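Local structure of dally-like, isoform A (Drosophila melanogaster, 6XTZ) at residues 94-99 with 127-132; 195-200 with 287-292; 246-251 with 473-478; 254-259 with 462-467. The protein is a glypican, probably a cell-surface heparan sulfate proteoglycan, that binds Wnt and hedgehog proteins and shields the palmitoleate lipid of Wnt to allow signalling at a distance. The protein carries 5 engineered substitutions. All blocks are in the same frame, centred on the assembly; numbering follows the deposited sequence.

Contact 1: 94-99 with 127-132; sequences LLKESR and ELETYF. With O18 (O-palmitoleoyl serine), chain H.
The side chains of Leu95 and Glu129 lie alongside each other, pointing opposite ways, where helix 51-110 runs antiparallel to helix 118-134, the short axes 10.8 Å apart at an angle of 179°. This is the tight part of the contact: Leu95 CD2 packs 3.7 Å from Glu129 CG, against the aliphatic stem of the acid. The other methyl of the same leucine faces the bound lipid, with CD1 3.9 Å from O18 C6, and the leucine is buried between the neighbouring helix and the acyl chain. One turn on, Ser98 spends its hydroxyl on its own helix, OG donating to Leu94 O at 2.7 Å, while it lies beside the lipid near O18 C3.

The outer side is polar and more open to solvent, and loose only at Lys96. Arg99 comes across Glu129 at about a right angle, its chain bent at chi3 (-72°), and grips one oxygen side-on: NE and NH2 each lie 3.1 Å from Glu129 OE2. Both reach that oxygen from the same face of the carboxylate, whose plane stands 84° from the guanidinium. The exposed Lys96 joins through a long salt bridge, NZ to Glu129 OE1 at 3.8 Å. The chemistry is thus divided by depth: leucine methyls line the palmitoleoyl pocket, and one carboxylate between two bases probably offsets much of their charge at the outer edge of the helix pair.

Contact 2: 195-200 with 287-292; sequences RSFVAT and FNIVMV
Ser196 holds OG anti to its backbone N (chi1 -172°), within hydrogen-bonding distance of Phe287 O, while Ile289 swings CG1 the same way (chi1 -162°) and brings its CD1 methyl up to that hydroxyl. The two meet in the all-helical glypican core, where helix 185-216 packs against the loop that leads into the short helix 290-293. Ser196 OG donates to Phe287 O at 2.6 Å, tilted 23° from the carbonyl plane, and so ties a loop carbonyl to the side of helix 185-216 at the buried Ser196.

Next to this bond the Phe287 ring lies under the stem of Arg195. Arg195 CB sits 3.8 Å from the centroid of the Phe287 ring, almost straight above it, a CH-pi contact over one face; the extended chain carries CD on past the rim atom Phe287 CE1. Ala199 CB meets the same ring at its edge, 3.9 Å from Phe287 CD2. Arg282, in the preceding helix 263-283, adds a cation-pi contact to this phenylalanine.

Deeper in, Phe197 CE1 packs 3.8 Å from Ile289 CD1. Ile289 also touches the O-palmitoleoyl serine, so this packing forms part of the wall behind the lipid pocket. Beyond it, Asn288 OD1 caps the start of the short helix by accepting from Val290 N at 2.8 Å, and Asn288 ND2 turns to Asp443. A water joins the Thr200 hydroxyl to the loop backbone, accepting from Ile289 N at 3.1 Å and donating weakly to Thr200 OG1.

Contact 3: 246-251 with 473-478; sequences PCTNYC and IASSSD
Ser476 O is held twice by Thr248, by OG1 at 2.7 Å and, more weakly, by the backbone N at 3.0 Å. With chi1 at -61°, OG1 lies beside its own backbone N, and both reach the same acceptor; the hydroxyl comes from above the carbonyl plane, 61° out of it. In the other direction Ser476 N donates to Pro246 O at 2.9 Å, nearly along the C=O axis. The two backbone bonds, this one and the weak one from Thr248 N, make a single beta bridge between Cys247 and Ser476.

Ser475 lays its CB 3.2 Å from Pro246 O and sends OG to Cys468 O. Further along, Cys251 SG packs 3.9 Å from Ile473 CG2. A valine in place of Thr248 would probably leave Ser476 O with the weak bond from the backbone N as its remaining grip from this residue.

Cys247 stands at the N-cap position of helix 248-258 and is disulfide-bonded to Cys483, while Cys251, one turn later, is bonded to Cys468. The 473-478 loop is thus held between two cross-links, an arrangement typical of the disulfide-rich lobe of glypicans, here joining the start of a helix to a distant part of the chain.

Contact 4: 254-259 with 462-467; sequences VIKGCL and NLPHSV
Pro464 is the bump that fits the hollow between the Ile255 and Lys256 side chains of helix 248-258. Two of its ring carbons touch neighbours: Pro464 CB lies 3.8 Å from Ile255 CB, and Pro464 CG 3.6 Å from Lys256 CG. Ile255 in turn fills the groove between Pro464 and Val467, one turn apart on helix 459-467. Its CG2 branch touches Pro464 CA at 3.6 Å, and CD1, at the end of the other branch, reaches Val467 CG1 at 3.9 Å.

The Leu259 and Leu463 side chains cross at about a right angle, Leu259 CD1 lying 4.0 Å from Leu463 CB. The short helical axes come within 8.7 Å at an angle of 129°, close enough for the proline to meet CB and CG atoms directly. Cutting Ile255 back to an alanine would probably leave a gap facing Pro464 and Val467, with Val467 CG1 losing its CD1 neighbour.

Leu65 of helix 51-110 also packs on Ile255 and Val467. Lys256 contributes its aliphatic stem here and extends its amino group to Thr497 O. No hydrogen bond spans the two segments, so the join rests on the fit of apolar surfaces, with the lysine charge carried off to a loop carbonyl.

In the fold
The contacts form two pairs on opposite sides of the centre of the elongated helical chain. Contacts 1 and 2, centres 12 Å apart, touch through Leu95 on Phe197 and Tyr131 on Val198 and together supply five residues of the palmitoleate pocket. Contacts 3 and 4, also 12 Å apart between centres, share helix 248-258 and touch through Ile473 and Val467; their centres lie about 40 to 54 Å from those of the first pair. Contact 1 closes first along the sequence, while contact 2 alternates with contacts 3 and 4. Helix 51-110 reaches both groups, linking the lipid site to the disulfide-linked region.

Contact 1: 94-99 with 127-132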
loop_
_atom_site.group_PDB
_atom_site.type_symbol
_atom_site.label_atom_id
_atom_site.label_comp_id
_atom_site.label_asym_id
_atom_site.label_seq_id
_atom_site.Cartn_x
_atom_site.Cartn_y
_atom_site.Cartn_z
ATOM N N LEU A 94 -4.364 -5.114 21.728
ATOM C CA LEU A 94 -5.703 -4.652 22.072
ATOM C C LEU A 94 -6.689 -5.809 22.131
ATOM O O LEU A 94 -7.611 -5.803 22.958
ATOM C CB LEU A 94 -6.167 -3.606 21.059
ATOM C CG LEU A 94 -7.437 -2.827 21.398
ATOM C CD1 LEU A 94 -7.184 -1.864 22.550
ATOM C CD2 LEU A 94 -7.952 -2.089 20.171
ATOM N N LEU A 95 -6.501 -6.817 21.276
ATOM C CA LEU A 95 -7.392 -7.970 21.264
ATOM C C LEU A 95 -7.209 -8.820 22.517
ATOM O O LEU A 95 -8.188 -9.205 23.166
ATOM C CB LEU A 95 -7.138 -8.799 20.005
ATOM C CG LEU A 95 -8.334 -9.442 19.309
ATOM C CD1 LEU A 95 -9.395 -8.399 19.010
ATOM C CD2 LEU A 95 -7.877 -10.120 18.027
ATOM N N LYS A 96 -5.956 -9.120 22.870
ATOM C CA LYS A 96 -5.691 -9.934 24.053
ATOM C C LYS A 96 -6.112 -9.217 25.329
ATOM O O LYS A 96 -6.633 -9.844 26.258
ATOM C CB LYS A 96 -4.209 -10.308 24.109
ATOM C CG LYS A 96 -3.774 -11.300 23.040
ATOM C CD LYS A 96 -2.263 -11.480 23.035
ATOM C CE LYS A 96 -1.852 -12.712 22.242
ATOM N NZ LYS A 96 -2.333 -12.667 20.835
ATOM N N GLU A 97 -5.889 -7.902 25.395
ATOM C CA GLU A 97 -6.309 -7.140 26.565
ATOM C C GLU A 97 -7.827 -7.100 26.693
ATOM O O GLU A 97 -8.351 -6.975 27.804
ATOM C CB GLU A 97 -5.744 -5.721 26.499
ATOM C CG GLU A 97 -4.241 -5.640 26.725
ATOM C CD GLU A 97 -3.670 -4.274 26.390
ATOM O OE1 GLU A 97 -2.582 -4.215 25.779
ATOM O OE2 GLU A 97 -4.312 -3.259 26.734
ATOM N N SER A 98 -8.544 -7.207 25.573
ATOM C CA SER A 98 -10.000 -7.195 25.630
ATOM C C SER A 98 -10.539 -8.504 26.187
ATOM O O SER A 98 -11.466 -8.496 27.003
ATOM C CB SER A 98 -10.577 -6.918 24.245
ATOM O OG SER A 98 -10.179 -5.641 23.786
ATOM N N ARG A 99 -9.967 -9.635 25.765
ATOM C CA ARG A 99 -10.404 -10.932 26.274
ATOM C C ARG A 99 -10.351 -10.981 27.796
ATOM O O ARG A 99 -11.246 -11.540 28.441
ATOM C CB ARG A 99 -9.542 -12.045 25.674
ATOM C CG ARG A 99 -9.771 -13.411 26.296
ATOM C CD ARG A 99 -8.574 -14.325 26.088
ATOM N NE ARG A 99 -8.452 -14.780 24.707
ATOM C CZ ARG A 99 -8.881 -15.961 24.272
ATOM N NH1 ARG A 99 -9.459 -16.808 25.113
ATOM N NH2 ARG A 99 -8.729 -16.296 22.998
ATOM N N GLU A 127 -11.100 -17.697 17.903
ATOM C CA GLU A 127 -11.338 -17.625 16.465
ATOM C C GLU A 127 -11.074 -16.221 15.935
ATOM O O GLU A 127 -10.533 -16.059 14.835
ATOM C CB GLU A 127 -12.768 -18.056 16.142
ATOM C CG GLU A 127 -13.106 -19.487 16.536
ATOM C CD GLU A 127 -12.644 -20.511 15.513
ATOM O OE1 GLU A 127 -11.894 -20.143 14.582
ATOM O OE2 GLU A 127 -13.042 -21.688 15.638
ATOM N N LEU A 128 -11.450 -15.195 16.701
ATOM C CA LEU A 128 -11.223 -13.823 16.261
ATOM C C LEU A 128 -9.736 -13.499 16.205
ATOM O O LEU A 128 -9.273 -12.845 15.264
ATOM C CB LEU A 128 -11.951 -12.847 17.182
ATOM C CG LEU A 128 -13.479 -12.877 17.130
ATOM C CD1 LEU A 128 -14.059 -11.881 18.119
ATOM C CD2 LEU A 128 -13.969 -12.588 15.722
ATOM N N GLU A 129 -8.974 -13.947 17.206
ATOM C CA GLU A 129 -7.530 -13.738 17.183
ATOM C C GLU A 129 -6.886 -14.488 16.027
ATOM O O GLU A 129 -5.953 -13.985 15.392
ATOM C CB GLU A 129 -6.912 -14.177 18.511
ATOM C CG GLU A 129 -7.406 -13.407 19.721
ATOM C CD GLU A 129 -6.751 -13.872 21.004
ATOM O OE1 GLU A 129 -5.658 -14.475 20.929
ATOM O OE2 GLU A 129 -7.328 -13.641 22.088
ATOM N N THR A 130 -7.371 -15.698 15.740
ATOM C CA THR A 130 -6.811 -16.477 14.642
ATOM C C THR A 130 -7.093 -15.818 13.298
ATOM O O THR A 130 -6.236 -15.832 12.406
ATOM C CB THR A 130 -7.361 -17.903 14.671
ATOM O OG1 THR A 130 -7.036 -18.515 15.925
ATOM C CG2 THR A 130 -6.766 -18.733 13.544
ATOM N N TYR A 131 -8.277 -15.221 13.133
ATOM C CA TYR A 131 -8.580 -14.557 11.870
ATOM C C TYR A 131 -7.640 -13.384 11.627
ATOM O O TYR A 131 -7.099 -13.227 10.526
ATOM C CB TYR A 131 -10.030 -14.076 11.821
ATOM C CG TYR A 131 -10.253 -13.201 10.607
ATOM C CD1 TYR A 131 -10.357 -13.762 9.342
ATOM C CD2 TYR A 131 -10.302 -11.816 10.716
ATOM C CE1 TYR A 131 -10.530 -12.973 8.222
ATOM C CE2 TYR A 131 -10.472 -11.017 9.599
ATOM C CZ TYR A 131 -10.587 -11.603 8.355
ATOM O OH TYR A 131 -10.759 -10.819 7.239
ATOM N N PHE A 132 -7.449 -12.532 12.637
ATOM C CA PHE A 132 -6.568 -11.385 12.448
ATOM C C PHE A 132 -5.134 -11.824 12.196
ATOM O O PHE A 132 -4.372 -11.106 11.539
ATOM C CB PHE A 132 -6.630 -10.450 13.655
ATOM C CG PHE A 132 -5.833 -9.188 13.477
ATOM C CD1 PHE A 132 -6.306 -8.169 12.667
ATOM C CD2 PHE A 132 -4.606 -9.030 14.102
ATOM C CE1 PHE A 132 -5.574 -7.008 12.489
ATOM C CE2 PHE A 132 -3.871 -7.870 13.931
ATOM C CZ PHE A 132 -4.356 -6.859 13.123
HETATM C CA O18 H . -10.496 1.335 24.661
HETATM C CB O18 H . -10.641 -0.028 25.318
HETATM C C1 O18 H . -12.175 -1.804 25.007
HETATM C C2 O18 H . -12.872 -2.655 23.988
HETATM C C3 O18 H . -11.946 -3.189 22.904
HETATM C C4 O18 H . -12.614 -4.244 22.034
HETATM C C5 O18 H . -11.684 -4.913 21.035
HETATM C C6 O18 H . -12.321 -6.075 20.287
HETATM C C7 O18 H . -12.781 -7.211 21.186
HETATM C C8 O18 H . -13.454 -8.361 20.440
HETATM C C9 O18 H . -14.739 -7.969 19.780
HETATM C C10 O18 H . -15.947 -8.368 20.130
HETATM C C11 O18 H . -16.283 -9.289 21.262
HETATM C C12 O18 H . -17.696 -9.862 21.174
HETATM C C13 O18 H . -18.084 -10.723 22.366
HETATM C C14 O18 H . -19.469 -11.346 22.264
HETATM C C15 O18 H . -20.601 -10.343 22.158
HETATM C C16 O18 H . -21.969 -10.989 22.152
HETATM C C O18 H . -9.528 1.054 23.513
HETATM N N O18 H . -11.769 1.833 24.167
HETATM O OG O18 H . -11.381 -0.900 24.433
HETATM O O11 O18 H . -12.308 -1.914 26.197
HETATM O O O18 H . -8.536 1.759 23.346
#

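Contact 2: 195-200 with 287-292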
loop_
_atom_site.group_PDB
_atom_site.type_symbol
_atom_site.label_atom_id
_atom_site.label_comp_id
_atom_site.label_asym_id
_atom_site.label_seq_id
_atom_site.Cartn_x
_atom_site.Cartn_y
_atom_site.Cartn_z
ATOM N N ARG A 195 -17.440 -7.187 9.584
ATOM C CA ARG A 195 -16.939 -6.061 8.801
ATOM C C ARG A 195 -15.730 -5.421 9.466
ATOM O O ARG A 195 -14.759 -5.056 8.792
ATOM C CB ARG A 195 -18.038 -5.018 8.610
ATOM C CG ARG A 195 -19.191 -5.438 7.722
ATOM C CD ARG A 195 -20.309 -4.420 7.847
ATOM N NE ARG A 195 -21.359 -4.595 6.850
ATOM C CZ ARG A 195 -22.438 -3.825 6.773
ATOM N NH1 ARG A 195 -22.603 -2.829 7.633
ATOM N NH2 ARG A 195 -23.349 -4.044 5.834
ATOM N N SER A 196 -15.770 -5.275 10.793
ATOM C CA SER A 196 -14.689 -4.604 11.504
ATOM C C SER A 196 -13.392 -5.400 11.417
ATOM O O SER A 196 -12.323 -4.836 11.161
ATOM C CB SER A 196 -15.087 -4.377 12.962
ATOM O OG SER A 196 -14.129 -3.574 13.629
ATOM N N PHE A 197 -13.469 -6.717 11.623
ATOM C CA PHE A 197 -12.260 -7.533 11.618
ATOM C C PHE A 197 -11.690 -7.690 10.214
ATOM O O PHE A 197 -10.466 -7.734 10.038
ATOM C CB PHE A 197 -12.547 -8.898 12.242
ATOM C CG PHE A 197 -12.351 -8.931 13.730
ATOM C CD1 PHE A 197 -13.353 -8.499 14.585
ATOM C CD2 PHE A 197 -11.160 -9.385 14.273
ATOM C CE1 PHE A 197 -13.170 -8.524 15.955
ATOM C CE2 PHE A 197 -10.973 -9.413 15.643
ATOM C CZ PHE A 197 -11.978 -8.982 16.483
ATOM N N VAL A 198 -12.554 -7.781 9.201
ATOM C CA VAL A 198 -12.068 -7.867 7.827
ATOM C C VAL A 198 -11.387 -6.565 7.424
ATOM O O VAL A 198 -10.296 -6.571 6.846
ATOM C CB VAL A 198 -13.216 -8.227 6.867
ATOM C CG1 VAL A 198 -12.736 -8.165 5.425
ATOM C CG2 VAL A 198 -13.754 -9.611 7.184
ATOM N N ALA A 199 -12.014 -5.428 7.736
ATOM C CA ALA A 199 -11.420 -4.141 7.391
ATOM C C ALA A 199 -10.127 -3.901 8.163
ATOM O O ALA A 199 -9.170 -3.340 7.619
ATOM C CB ALA A 199 -12.418 -3.014 7.650
ATOM N N THR A 200 -10.079 -4.325 9.428
ATOM C CA THR A 200 -8.885 -4.100 10.237
ATOM C C THR A 200 -7.714 -4.935 9.734
ATOM O O THR A 200 -6.596 -4.427 9.580
ATOM C CB THR A 200 -9.176 -4.412 11.705
ATOM O OG1 THR A 200 -10.297 -3.634 12.147
ATOM C CG2 THR A 200 -7.967 -4.087 12.569
ATOM N N PHE A 287 -16.956 1.116 10.925
ATOM C CA PHE A 287 -16.368 -0.196 11.151
ATOM C C PHE A 287 -15.435 -0.227 12.354
ATOM O O PHE A 287 -14.753 -1.235 12.564
ATOM C CB PHE A 287 -15.619 -0.665 9.901
ATOM C CG PHE A 287 -16.517 -1.025 8.746
ATOM C CD1 PHE A 287 -17.896 -0.939 8.859
ATOM C CD2 PHE A 287 -15.976 -1.463 7.548
ATOM C CE1 PHE A 287 -18.716 -1.272 7.796
ATOM C CE2 PHE A 287 -16.790 -1.799 6.484
ATOM C CZ PHE A 287 -18.160 -1.703 6.607
ATOM N N ASN A 288 -15.386 0.845 13.139
ATOM C CA ASN A 288 -14.508 0.878 14.301
ATOM C C ASN A 288 -14.928 -0.185 15.308
ATOM O O ASN A 288 -16.102 -0.280 15.677
ATOM C CB ASN A 288 -14.533 2.265 14.941
ATOM C CG ASN A 288 -13.387 2.481 15.910
ATOM O OD1 ASN A 288 -13.121 1.645 16.772
ATOM N ND2 ASN A 288 -12.692 3.604 15.762
ATOM N N ILE A 289 -13.958 -0.989 15.750
ATOM C CA ILE A 289 -14.256 -2.083 16.665
ATOM C C ILE A 289 -14.719 -1.572 18.023
ATOM O O ILE A 289 -15.346 -2.318 18.784
ATOM C CB ILE A 289 -13.028 -3.003 16.804
ATOM C CG1 ILE A 289 -13.433 -4.358 17.388
ATOM C CG2 ILE A 289 -11.957 -2.347 17.663
ATOM C CD1 ILE A 289 -14.501 -5.072 16.593
ATOM N N VAL A 290 -14.435 -0.309 18.348
ATOM C CA VAL A 290 -14.916 0.255 19.604
ATOM C C VAL A 290 -16.409 0.552 19.520
ATOM O O VAL A 290 -17.119 0.501 20.532
ATOM C CB VAL A 290 -14.100 1.512 19.963
ATOM C CG1 VAL A 290 -14.526 2.070 21.310
ATOM C CG2 VAL A 290 -12.614 1.192 19.969
ATOM N N MET A 291 -16.916 0.843 18.320
ATOM C CA MET A 291 -18.323 1.179 18.145
ATOM C C MET A 291 -19.252 -0.010 18.343
ATOM O O MET A 291 -20.462 0.192 18.481
ATOM C CB MET A 291 -18.552 1.778 16.756
ATOM C CG MET A 291 -17.785 3.066 16.501
ATOM S SD MET A 291 -18.187 4.363 17.687
ATOM C CE MET A 291 -19.942 4.569 17.387
ATOM N N VAL A 292 -18.725 -1.237 18.361
ATOM C CA VAL A 292 -19.553 -2.417 18.590
ATOM C C VAL A 292 -19.469 -2.923 20.024
ATOM O O VAL A 292 -20.311 -3.742 20.428
ATOM C CB VAL A 292 -19.189 -3.556 17.614
ATOM C CG1 VAL A 292 -19.170 -3.042 16.180
ATOM C CG2 VAL A 292 -17.853 -4.174 17.988
HETATM O O HOH W 1 -11.257 -1.248 14.346
#

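Contact 3: 246-251 with 473-478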
loop_
_atom_site.group_PDB
_atom_site.type_symbol
_atom_site.label_atom_id
_atom_site.label_comp_id
_atom_site.label_asym_id
_atom_site.label_seq_id
_atom_site.Cartn_x
_atom_site.Cartn_y
_atom_site.Cartn_z
ATOM N N PRO A 246 20.280 21.436 -17.780
ATOM C CA PRO A 246 19.228 20.932 -18.668
ATOM C C PRO A 246 17.877 21.537 -18.322
ATOM O O PRO A 246 17.619 21.933 -17.182
ATOM C CB PRO A 246 19.236 19.419 -18.413
ATOM C CG PRO A 246 20.534 19.138 -17.727
ATOM C CD PRO A 246 20.874 20.366 -16.961
ATOM N N CYS A 247 17.008 21.610 -19.326
ATOM C CA CYS A 247 15.657 22.096 -19.097
ATOM C C CYS A 247 14.891 21.120 -18.209
ATOM O O CYS A 247 15.104 19.905 -18.255
ATOM C CB CYS A 247 14.923 22.296 -20.424
ATOM S SG CYS A 247 15.794 23.335 -21.631
ATOM N N THR A 248 13.996 21.668 -17.386
ATOM C CA THR A 248 13.264 20.845 -16.428
ATOM C C THR A 248 12.400 19.809 -17.137
ATOM O O THR A 248 12.512 18.606 -16.878
ATOM C CB THR A 248 12.412 21.733 -15.519
ATOM O OG1 THR A 248 13.265 22.619 -14.788
ATOM C CG2 THR A 248 11.615 20.884 -14.537
ATOM N N ASN A 249 11.530 20.264 -18.044
ATOM C CA ASN A 249 10.669 19.338 -18.772
ATOM C C ASN A 249 11.480 18.336 -19.583
ATOM O O ASN A 249 11.069 17.179 -19.731
ATOM C CB ASN A 249 9.714 20.114 -19.678
ATOM C CG ASN A 249 8.654 20.867 -18.895
ATOM O OD1 ASN A 249 8.698 20.926 -17.666
ATOM N ND2 ASN A 249 7.696 21.452 -19.605
ATOM N N TYR A 250 12.632 18.756 -20.108
ATOM C CA TYR A 250 13.522 17.826 -20.791
ATOM C C TYR A 250 14.045 16.767 -19.825
ATOM O O TYR A 250 14.027 15.569 -20.131
ATOM C CB TYR A 250 14.670 18.598 -21.446
ATOM C CG TYR A 250 15.724 17.740 -22.112
ATOM C CD1 TYR A 250 15.381 16.583 -22.801
ATOM C CD2 TYR A 250 17.064 18.104 -22.069
ATOM C CE1 TYR A 250 16.346 15.802 -23.409
ATOM C CE2 TYR A 250 18.034 17.334 -22.679
ATOM C CZ TYR A 250 17.671 16.184 -23.347
ATOM O OH TYR A 250 18.634 15.412 -23.954
ATOM N N CYS A 251 14.502 17.195 -18.645
ATOM C CA CYS A 251 14.959 16.240 -17.639
ATOM C C CYS A 251 13.832 15.308 -17.208
ATOM O O CYS A 251 14.038 14.095 -17.081
ATOM C CB CYS A 251 15.530 16.983 -16.430
ATOM S SG CYS A 251 16.090 15.913 -15.083
ATOM N N ILE A 473 21.775 17.014 -10.647
ATOM C CA ILE A 473 21.298 17.468 -11.944
ATOM C C ILE A 473 20.980 18.949 -11.858
ATOM O O ILE A 473 21.538 19.761 -12.607
ATOM C CB ILE A 473 20.075 16.652 -12.393
ATOM C CG1 ILE A 473 20.435 15.175 -12.495
ATOM C CG2 ILE A 473 19.542 17.173 -13.711
ATOM C CD1 ILE A 473 19.306 14.309 -12.990
ATOM N N ALA A 474 20.071 19.298 -10.947
ATOM C CA ALA A 474 19.692 20.685 -10.673
ATOM C C ALA A 474 19.251 21.400 -11.949
ATOM O O ALA A 474 19.755 22.470 -12.303
ATOM C CB ALA A 474 20.834 21.434 -9.981
ATOM N N SER A 475 18.300 20.785 -12.648
ATOM C CA SER A 475 17.834 21.312 -13.923
ATOM C C SER A 475 17.232 22.702 -13.751
ATOM O O SER A 475 16.648 23.031 -12.715
ATOM C CB SER A 475 16.802 20.366 -14.537
ATOM O OG SER A 475 15.693 20.190 -13.674
ATOM N N SER A 476 17.382 23.523 -14.787
ATOM C CA SER A 476 16.874 24.887 -14.757
ATOM C C SER A 476 15.403 24.916 -15.149
ATOM O O SER A 476 14.981 24.237 -16.090
ATOM C CB SER A 476 17.683 25.780 -15.698
ATOM O OG SER A 476 17.173 27.102 -15.707
ATOM N N SER A 477 14.621 25.719 -14.423
ATOM C CA SER A 477 13.189 25.806 -14.678
ATOM C C SER A 477 12.857 26.612 -15.927
ATOM O O SER A 477 11.697 26.605 -16.356
ATOM C CB SER A 477 12.477 26.416 -13.468
ATOM O OG SER A 477 12.936 27.732 -13.218
ATOM N N ASP A 478 13.832 27.297 -16.514
ATOM C CA ASP A 478 13.600 28.097 -17.710
ATOM C C ASP A 478 13.256 27.218 -18.908
ATOM O O ASP A 478 12.562 27.650 -19.827
ATOM C CB ASP A 478 14.827 28.953 -18.022
ATOM C CG ASP A 478 15.055 30.041 -16.991
ATOM O OD1 ASP A 478 14.212 30.187 -16.082
ATOM O OD2 ASP A 478 16.077 30.751 -17.092
#

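Contact 4: 254-259 with 462-467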
loop_
_atom_site.group_PDB
_atom_site.type_symbol
_atom_site.label_atom_id
_atom_site.label_comp_id
_atom_site.label_asym_id
_atom_site.label_seq_id
_atom_site.Cartn_x
_atom_site.Cartn_y
_atom_site.Cartn_z
ATOM N N VAL A 254 13.124 12.554 -19.661
ATOM C CA VAL A 254 14.162 11.530 -19.715
ATOM C C VAL A 254 14.020 10.565 -18.544
ATOM O O VAL A 254 14.054 9.341 -18.721
ATOM C CB VAL A 254 15.558 12.180 -19.752
ATOM C CG1 VAL A 254 16.643 11.117 -19.658
ATOM C CG2 VAL A 254 15.723 12.997 -21.022
ATOM N N ILE A 255 13.855 11.099 -17.332
ATOM C CA ILE A 255 13.713 10.233 -16.165
ATOM C C ILE A 255 12.432 9.413 -16.261
ATOM O O ILE A 255 12.402 8.240 -15.871
ATOM C CB ILE A 255 13.761 11.058 -14.867
ATOM C CG1 ILE A 255 14.962 12.004 -14.878
ATOM C CG2 ILE A 255 13.845 10.135 -13.662
ATOM C CD1 ILE A 255 16.295 11.297 -14.888
ATOM N N LYS A 256 11.356 10.009 -16.786
ATOM C CA LYS A 256 10.121 9.256 -16.987
ATOM C C LYS A 256 10.346 8.063 -17.907
ATOM O O LYS A 256 9.774 6.989 -17.694
ATOM C CB LYS A 256 9.025 10.163 -17.549
ATOM C CG LYS A 256 8.296 10.989 -16.504
ATOM C CD LYS A 256 7.024 11.592 -17.080
ATOM C CE LYS A 256 6.152 12.195 -15.991
ATOM N NZ LYS A 256 4.821 12.600 -16.517
ATOM N N GLY A 257 11.178 8.233 -18.936
ATOM C CA GLY A 257 11.477 7.116 -19.817
ATOM C C GLY A 257 12.367 6.081 -19.160
ATOM O O GLY A 257 12.153 4.876 -19.318
ATOM N N CYS A 258 13.382 6.534 -18.420
ATOM C CA CYS A 258 14.222 5.609 -17.667
ATOM C C CYS A 258 13.395 4.786 -16.688
ATOM O O CYS A 258 13.648 3.590 -16.500
ATOM C CB CYS A 258 15.317 6.378 -16.925
ATOM S SG CYS A 258 16.719 6.886 -17.950
ATOM N N LEU A 259 12.395 5.406 -16.062
ATOM C CA LEU A 259 11.546 4.744 -15.079
ATOM C C LEU A 259 10.175 4.390 -15.646
ATOM O O LEU A 259 9.205 4.267 -14.890
ATOM C CB LEU A 259 11.394 5.622 -13.838
ATOM C CG LEU A 259 12.683 6.173 -13.225
ATOM C CD1 LEU A 259 12.364 6.993 -11.981
ATOM C CD2 LEU A 259 13.653 5.048 -12.896
ATOM N N ASN A 462 6.107 11.204 -9.004
ATOM C CA ASN A 462 6.922 12.313 -8.530
ATOM C C ASN A 462 8.414 12.009 -8.567
ATOM O O ASN A 462 9.220 12.935 -8.414
ATOM C CB ASN A 462 6.510 12.691 -7.102
ATOM C CG ASN A 462 7.135 13.990 -6.636
ATOM O OD1 ASN A 462 6.683 15.075 -7.000
ATOM N ND2 ASN A 462 8.176 13.886 -5.818
ATOM N N LEU A 463 8.801 10.746 -8.763
ATOM C CA LEU A 463 10.222 10.409 -8.835
ATOM C C LEU A 463 10.963 11.196 -9.908
ATOM O O LEU A 463 12.019 11.773 -9.592
ATOM C CB LEU A 463 10.387 8.897 -9.032
ATOM C CG LEU A 463 10.518 8.053 -7.764
ATOM C CD1 LEU A 463 10.605 6.579 -8.112
ATOM C CD2 LEU A 463 11.738 8.489 -6.968
ATOM N N PRO A 464 10.495 11.278 -11.163
ATOM C CA PRO A 464 11.222 12.109 -12.140
ATOM C C PRO A 464 11.344 13.562 -11.720
ATOM O O PRO A 464 12.397 14.177 -11.929
ATOM C CB PRO A 464 10.392 11.949 -13.424
ATOM C CG PRO A 464 9.058 11.477 -12.969
ATOM C CD PRO A 464 9.332 10.618 -11.780
ATOM N N HIS A 465 10.297 14.131 -11.122
ATOM C CA HIS A 465 10.401 15.491 -10.606
ATOM C C HIS A 465 11.349 15.565 -9.418
ATOM O O HIS A 465 12.012 16.590 -9.217
ATOM C CB HIS A 465 9.017 16.012 -10.222
ATOM C CG HIS A 465 8.044 16.010 -11.357
ATOM N ND1 HIS A 465 7.847 17.105 -12.172
ATOM C CD2 HIS A 465 7.223 15.040 -11.827
ATOM C CE1 HIS A 465 6.942 16.813 -13.088
ATOM N NE2 HIS A 465 6.548 15.565 -12.901
ATOM N N SER A 466 11.436 14.493 -8.629
ATOM C CA SER A 466 12.358 14.484 -7.497
ATOM C C SER A 466 13.801 14.342 -7.963
ATOM O O SER A 466 14.707 14.970 -7.401
ATOM C CB SER A 466 11.988 13.360 -6.530
ATOM O OG SER A 466 12.946 13.245 -5.493
ATOM N N VAL A 467 14.037 13.523 -8.991
ATOM C CA VAL A 467 15.392 13.333 -9.498
ATOM C C VAL A 467 15.921 14.622 -10.120
ATOM O O VAL A 467 17.096 14.968 -9.953
ATOM C CB VAL A 467 15.426 12.162 -10.497
ATOM C CG1 VAL A 467 16.800 12.045 -11.140
ATOM C CG2 VAL A 467 15.052 10.862 -9.805
#